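Local atomic coordinates of nicking enzyme (Staphylococcus aureus, PDB entry 4HT4), a protein that probably nicks one strand of plasmid DNA as the relaxase of conjugative transfer, its relaxase domain here holding a DNA hairpin. Residues A1-F9 / H165-Q176. The protein carries 1 engineered substitution. Sequence-based numbering, arbitrary orientation.
Sequences AMYHFQNKF and HNEWRKRWENVQ. With nucleotides of chain B.
Tyr3 lies across the flank of helix 165-176, its OH donating to Arg169 O at 2.7 Å. The hydroxyl arrives well bent from the C=O direction (110°), and Glu173 N, one helical turn on, reaches the same oxygen from the opposite face of the carbonyl plane. A trans first torsion carries the tyrosine ring down between Trp172 and Arg169. Its CE1 meets Trp172 CD1 at 3.5 Å, the planes oblique at 46°, while CE2 lies 3.4 Å from Arg169 NH2. That guanidinium, its chain bent at chi3, has Tyr3 OH over one face and the DA21 sugar of chain B over the other; NH2 bonds to Ala191 O. Phe5 turns its ring toward the helix: Arg169 CG lies 3.6 Å from Phe5 CD2, the phenyl ring stands nearly perpendicular to the Arg169 guanidinium, and Trp168 CB packs on CZ. Farther along, the Asn7 amide and His165 ring lie almost coplanar, 15° apart, joined by ND2 to ND1 at 3.3 Å; Asn7 OD1 is held by Arg84. His165 NE2 donates to O4' of DA21 of chain B, and the Asn7 backbone pairs with that adenine, N to N1 (2.9 Å) and O from N6, consistent with recognition by main-chain groups. Strand 5-9 and helix 165-176 run roughly antiparallel, axes 9.6 Å apart, and form one wall of the DNA-binding surface. Strand 5-11 edges the five-stranded antiparallel sheet beside strand 81-89; helix 162-182 packs against it, and from helix 96-108 Phe106 meets Phe5 and stands edge-to-face with Trp172, which Leu102 also touches.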
loop_
_atom_site.group_PDB
_atom_site.type_symbol
_atom_site.label_atom_id
_atom_site.label_comp_id
_atom_site.label_asym_id
_atom_site.label_seq_id
_atom_site.Cartn_x
_atom_site.Cartn_y
_atom_site.Cartn_z
ATOM N N ALA A 1 2.390 4.837 19.671
ATOM C CA ALA A 1 3.148 4.465 20.860
ATOM C C ALA A 1 3.810 3.102 20.695
ATOM O O ALA A 1 4.188 2.469 21.680
ATOM C CB ALA A 1 2.246 4.465 22.086
HETATM N N MSE A 2 3.948 2.654 19.450
HETATM C CA MSE A 2 4.551 1.355 19.170
HETATM C C MSE A 2 4.927 1.230 17.695
HETATM O O MSE A 2 4.222 1.738 16.822
HETATM C CB MSE A 2 3.591 0.231 19.562
HETATM C CG MSE A 2 4.273 -1.081 19.907
HETATM SE SE MSE A 2 2.974 -2.509 20.124
HETATM C CE MSE A 2 2.216 -2.449 18.331
ATOM N N TYR A 3 6.036 0.551 17.420
ATOM C CA TYR A 3 6.504 0.381 16.049
ATOM C C TYR A 3 6.081 -0.957 15.459
ATOM O O TYR A 3 6.277 -2.010 16.068
ATOM C CB TYR A 3 8.026 0.507 15.976
ATOM C CG TYR A 3 8.574 0.545 14.567
ATOM C CD1 TYR A 3 8.716 1.750 13.891
ATOM C CD2 TYR A 3 8.952 -0.621 13.912
ATOM C CE1 TYR A 3 9.218 1.793 12.602
ATOM C CE2 TYR A 3 9.453 -0.588 12.623
ATOM C CZ TYR A 3 9.584 0.620 11.974
ATOM O OH TYR A 3 10.083 0.657 10.692
ATOM N N HIS A 4 5.510 -0.907 14.262
ATOM C CA HIS A 4 5.206 -2.117 13.514
ATOM C C HIS A 4 5.239 -1.844 12.019
ATOM O O HIS A 4 4.478 -1.022 11.509
ATOM C CB HIS A 4 3.847 -2.689 13.907
ATOM C CG HIS A 4 3.442 -3.879 13.093
ATOM N ND1 HIS A 4 4.155 -5.059 13.096
ATOM C CD2 HIS A 4 2.407 -4.067 12.241
ATOM C CE1 HIS A 4 3.572 -5.925 12.286
ATOM N NE2 HIS A 4 2.508 -5.347 11.755
ATOM N N PHE A 5 6.128 -2.539 11.321
ATOM C CA PHE A 5 6.253 -2.391 9.880
ATOM C C PHE A 5 6.358 -3.761 9.225
ATOM O O PHE A 5 7.292 -4.514 9.495
ATOM C CB PHE A 5 7.481 -1.546 9.539
ATOM C CG PHE A 5 7.673 -1.315 8.066
ATOM C CD1 PHE A 5 7.077 -0.237 7.438
ATOM C CD2 PHE A 5 8.460 -2.171 7.312
ATOM C CE1 PHE A 5 7.256 -0.021 6.087
ATOM C CE2 PHE A 5 8.640 -1.960 5.962
ATOM C CZ PHE A 5 8.037 -0.885 5.350
ATOM N N GLN A 6 5.402 -4.082 8.362
ATOM C CA GLN A 6 5.424 -5.358 7.660
ATOM C C GLN A 6 5.460 -5.163 6.150
ATOM O O GLN A 6 4.696 -4.375 5.594
ATOM C CB GLN A 6 4.227 -6.225 8.054
ATOM C CG GLN A 6 4.253 -7.612 7.434
ATOM C CD GLN A 6 3.177 -8.522 7.985
ATOM O OE1 GLN A 6 2.263 -8.074 8.677
ATOM N NE2 GLN A 6 3.282 -9.811 7.684
ATOM N N ASN A 7 6.360 -5.888 5.495
ATOM C CA ASN A 7 6.506 -5.823 4.049
ATOM C C ASN A 7 6.308 -7.209 3.447
ATOM O O ASN A 7 7.087 -8.124 3.716
ATOM C CB ASN A 7 7.888 -5.280 3.691
ATOM C CG ASN A 7 8.025 -4.961 2.220
ATOM O OD1 ASN A 7 7.034 -4.729 1.528
ATOM N ND2 ASN A 7 9.260 -4.946 1.733
ATOM N N LYS A 8 5.262 -7.367 2.642
ATOM C CA LYS A 8 4.928 -8.675 2.087
ATOM C C LYS A 8 4.446 -8.601 0.641
ATOM O O LYS A 8 3.982 -7.557 0.181
ATOM C CB LYS A 8 3.871 -9.366 2.951
ATOM N N PHE A 9 4.558 -9.720 -0.067
ATOM C CA PHE A 9 4.105 -9.811 -1.450
ATOM C C PHE A 9 2.727 -10.451 -1.542
ATOM O O PHE A 9 2.391 -11.337 -0.756
ATOM C CB PHE A 9 5.087 -10.632 -2.287
ATOM C CG PHE A 9 6.403 -9.952 -2.524
ATOM C CD1 PHE A 9 6.550 -9.047 -3.561
ATOM C CD2 PHE A 9 7.496 -10.225 -1.721
ATOM C CE1 PHE A 9 7.760 -8.421 -3.787
ATOM C CE2 PHE A 9 8.710 -9.600 -1.943
ATOM C CZ PHE A 9 8.841 -8.698 -2.977
ATOM N N HIS A 165 14.272 -1.819 1.440
ATOM C CA HIS A 165 13.466 -2.346 2.533
ATOM C C HIS A 165 13.841 -1.670 3.848
ATOM O O HIS A 165 12.982 -1.131 4.547
ATOM C CB HIS A 165 13.653 -3.859 2.647
ATOM C CG HIS A 165 12.986 -4.463 3.844
ATOM N ND1 HIS A 165 11.615 -4.531 3.978
ATOM C CD2 HIS A 165 13.502 -5.028 4.960
ATOM C CE1 HIS A 165 11.317 -5.112 5.125
ATOM N NE2 HIS A 165 12.443 -5.424 5.742
ATOM N N ASN A 166 15.131 -1.697 4.172
ATOM C CA ASN A 166 15.627 -1.088 5.398
ATOM C C ASN A 166 15.478 0.428 5.393
ATOM O O ASN A 166 15.357 1.052 6.447
ATOM C CB ASN A 166 17.085 -1.484 5.638
ATOM C CG ASN A 166 17.253 -2.970 5.875
ATOM O OD1 ASN A 166 16.435 -3.600 6.545
ATOM N ND2 ASN A 166 18.318 -3.541 5.322
ATOM N N GLU A 167 15.489 1.017 4.200
ATOM C CA GLU A 167 15.267 2.451 4.053
ATOM C C GLU A 167 13.836 2.812 4.429
ATOM O O GLU A 167 13.595 3.798 5.123
ATOM C CB GLU A 167 15.548 2.895 2.618
ATOM C CG GLU A 167 15.140 4.325 2.316
ATOM C CD GLU A 167 15.404 4.711 0.874
ATOM O OE1 GLU A 167 16.158 3.984 0.193
ATOM O OE2 GLU A 167 14.856 5.739 0.422
ATOM N N TRP A 168 12.892 2.002 3.962
ATOM C CA TRP A 168 11.478 2.239 4.228
ATOM C C TRP A 168 11.156 2.098 5.711
ATOM O O TRP A 168 10.309 2.817 6.241
ATOM C CB TRP A 168 10.614 1.282 3.405
ATOM C CG TRP A 168 10.435 1.713 1.982
ATOM C CD1 TRP A 168 10.637 2.962 1.473
ATOM C CD2 TRP A 168 10.015 0.894 0.885
ATOM N NE1 TRP A 168 10.367 2.972 0.127
ATOM C CE2 TRP A 168 9.984 1.717 -0.258
ATOM C CE3 TRP A 168 9.663 -0.452 0.759
ATOM C CZ2 TRP A 168 9.616 1.235 -1.511
ATOM C CZ3 TRP A 168 9.299 -0.926 -0.485
ATOM C CH2 TRP A 168 9.277 -0.085 -1.603
ATOM N N ARG A 169 11.833 1.164 6.372
ATOM C CA ARG A 169 11.652 0.961 7.804
ATOM C C ARG A 169 12.092 2.194 8.583
ATOM O O ARG A 169 11.398 2.643 9.495
ATOM C CB ARG A 169 12.442 -0.259 8.279
ATOM C CG ARG A 169 11.939 -1.582 7.732
ATOM C CD ARG A 169 12.669 -2.739 8.388
ATOM N NE ARG A 169 12.653 -2.615 9.841
ATOM C CZ ARG A 169 11.702 -3.116 10.623
ATOM N NH1 ARG A 169 10.686 -3.784 10.093
ATOM N NH2 ARG A 169 11.769 -2.950 11.935
ATOM N N LYS A 170 13.248 2.737 8.217
ATOM C CA LYS A 170 13.781 3.919 8.884
ATOM C C LYS A 170 12.968 5.159 8.529
ATOM O O LYS A 170 12.851 6.085 9.332
ATOM C CB LYS A 170 15.250 4.131 8.514
ATOM N N ARG A 171 12.408 5.170 7.324
ATOM C CA ARG A 171 11.589 6.290 6.879
ATOM C C ARG A 171 10.298 6.370 7.680
ATOM O O ARG A 171 9.858 7.456 8.056
ATOM C CB ARG A 171 11.265 6.165 5.392
ATOM C CG ARG A 171 10.442 7.320 4.847
ATOM C CD ARG A 171 9.988 7.056 3.425
ATOM N NE ARG A 171 11.114 6.840 2.522
ATOM C CZ ARG A 171 10.989 6.604 1.221
ATOM N NH1 ARG A 171 9.785 6.557 0.667
ATOM N NH2 ARG A 171 12.067 6.418 0.471
ATOM N N TRP A 172 9.694 5.214 7.940
ATOM C CA TRP A 172 8.456 5.157 8.708
ATOM C C TRP A 172 8.686 5.574 10.154
ATOM O O TRP A 172 7.803 6.141 10.795
ATOM C CB TRP A 172 7.834 3.759 8.641
ATOM C CG TRP A 172 6.661 3.586 9.554
ATOM C CD1 TRP A 172 6.521 2.650 10.536
ATOM C CD2 TRP A 172 5.468 4.380 9.585
ATOM N NE1 TRP A 172 5.314 2.804 11.170
ATOM C CE2 TRP A 172 4.648 3.861 10.606
ATOM C CE3 TRP A 172 5.010 5.477 8.847
ATOM C CZ2 TRP A 172 3.400 4.398 10.908
ATOM C CZ3 TRP A 172 3.771 6.009 9.149
ATOM C CH2 TRP A 172 2.981 5.470 10.171
ATOM N N GLU A 173 9.881 5.291 10.661
ATOM C CA GLU A 173 10.260 5.723 11.997
ATOM C C GLU A 173 10.343 7.242 12.051
ATOM O O GLU A 173 9.799 7.871 12.956
ATOM C CB GLU A 173 11.608 5.121 12.392
ATOM C CG GLU A 173 12.205 5.740 13.641
ATOM C CD GLU A 173 13.636 5.308 13.881
ATOM O OE1 GLU A 173 13.905 4.091 13.843
ATOM O OE2 GLU A 173 14.493 6.189 14.102
ATOM N N ASN A 174 11.030 7.822 11.071
ATOM C CA ASN A 174 11.236 9.263 11.021
ATOM C C ASN A 174 9.946 10.044 10.805
ATOM O O ASN A 174 9.709 11.059 11.458
ATOM C CB ASN A 174 12.252 9.612 9.934
ATOM C CG ASN A 174 13.636 9.074 10.234
ATOM O OD1 ASN A 174 13.844 8.389 11.237
ATOM N ND2 ASN A 174 14.590 9.377 9.362
ATOM N N VAL A 175 9.114 9.569 9.884
ATOM C CA VAL A 175 7.846 10.224 9.589
ATOM C C VAL A 175 6.907 10.171 10.793
ATOM O O VAL A 175 6.269 11.166 11.136
ATOM C CB VAL A 175 7.155 9.603 8.358
ATOM C CG1 VAL A 175 5.754 10.170 8.184
ATOM C CG2 VAL A 175 7.985 9.849 7.109
ATOM N N GLN A 176 6.837 9.011 11.436
ATOM C CA GLN A 176 5.969 8.835 12.592
ATOM C C GLN A 176 6.429 9.687 13.772
ATOM O O GLN A 176 5.615 10.344 14.421
ATOM C CB GLN A 176 5.907 7.365 13.002
ATOM C CG GLN A 176 4.971 7.092 14.160
ATOM C CD GLN A 176 4.843 5.617 14.466
ATOM O OE1 GLN A 176 5.485 4.781 13.831
ATOM N NE2 GLN A 176 4.009 5.288 15.443
ATOM P P DA B 21 16.798 -9.132 6.748
ATOM O OP1 DA B 21 18.243 -9.399 6.582
ATOM O OP2 DA B 21 15.966 -10.066 7.539
ATOM O "O5'" DA B 21 16.621 -7.665 7.369
ATOM C "C5'" DA B 21 15.347 -7.040 7.358
ATOM C "C4'" DA B 21 15.092 -6.195 8.590
ATOM O "O4'" DA B 21 13.680 -5.895 8.641
ATOM C "C3'" DA B 21 15.341 -6.876 9.923
ATOM O "O3'" DA B 21 15.396 -5.888 10.944
ATOM C "C2'" DA B 21 14.101 -7.756 10.048
ATOM C "C1'" DA B 21 13.022 -6.931 9.346
ATOM N N9 DA B 21 12.222 -7.711 8.405
ATOM C C8 DA B 21 12.549 -8.916 7.854
ATOM N N7 DA B 21 11.633 -9.387 7.045
ATOM C C5 DA B 21 10.636 -8.425 7.068
ATOM C C6 DA B 21 9.388 -8.323 6.421
ATOM N N6 DA B 21 8.917 -9.252 5.583
ATOM N N1 DA B 21 8.644 -7.225 6.670
ATOM C C2 DA B 21 9.117 -6.296 7.508
ATOM N N3 DA B 21 10.271 -6.282 8.172
ATOM C C4 DA B 21 10.985 -7.384 7.903
ATOM P P DT B 24 5.670 -9.825 20.107
ATOM O OP1 DT B 24 6.880 -9.897 20.956
ATOM O OP2 DT B 24 4.786 -11.003 19.985
ATOM O "O5'" DT B 24 4.767 -8.597 20.585
ATOM C "C5'" DT B 24 5.299 -7.282 20.583
ATOM C "C4'" DT B 24 4.183 -6.274 20.393
ATOM O "O4'" DT B 24 3.939 -6.094 18.977
ATOM C "C3'" DT B 24 2.856 -6.683 21.025
ATOM O "O3'" DT B 24 2.383 -5.638 21.865
ATOM C "C2'" DT B 24 1.932 -6.934 19.834
ATOM C "C1'" DT B 24 2.547 -6.051 18.756
ATOM N N1 DT B 24 2.286 -6.512 17.369
ATOM C C2 DT B 24 1.309 -5.888 16.630
ATOM O O2 DT B 24 0.638 -4.968 17.054
ATOM N N3 DT B 24 1.144 -6.383 15.363
ATOM C C4 DT B 24 1.844 -7.416 14.774
ATOM O O4 DT B 24 1.621 -7.792 13.628
ATOM C C5 DT B 24 2.850 -8.026 15.601
ATOM C C7 DT B 24 3.672 -9.159 15.067
ATOM C C6 DT B 24 3.023 -7.552 16.841
ATOM P P DA B 19 9.078 -16.799 -0.686
ATOM O OP1 DA B 19 9.188 -17.793 0.405
ATOM O OP2 DA B 19 7.744 -16.342 -1.132
ATOM O "O5'" DA B 19 9.924 -15.497 -0.301
ATOM C "C5'" DA B 19 11.253 -15.617 0.187
ATOM C "C4'" DA B 19 11.879 -14.250 0.404
ATOM O "O4'" DA B 19 12.091 -13.599 -0.876
ATOM C "C3'" DA B 19 11.055 -13.282 1.247
ATOM O "O3'" DA B 19 11.913 -12.537 2.095
ATOM C "C2'" DA B 19 10.399 -12.375 0.212
ATOM C "C1'" DA B 19 11.445 -12.344 -0.896
ATOM N N9 DA B 19 10.865 -12.162 -2.222
ATOM C C8 DA B 19 9.766 -12.799 -2.724
ATOM N N7 DA B 19 9.466 -12.440 -3.947
ATOM C C5 DA B 19 10.437 -11.507 -4.271
ATOM C C6 DA B 19 10.674 -10.747 -5.434
ATOM N N6 DA B 19 9.911 -10.822 -6.531
ATOM N N1 DA B 19 11.731 -9.907 -5.422
ATOM C C2 DA B 19 12.494 -9.834 -4.323
ATOM N N3 DA B 19 12.368 -10.497 -3.174
ATOM C C4 DA B 19 11.310 -11.322 -3.217
HETATM O O HOH W 1 2.214 3.154 16.599
#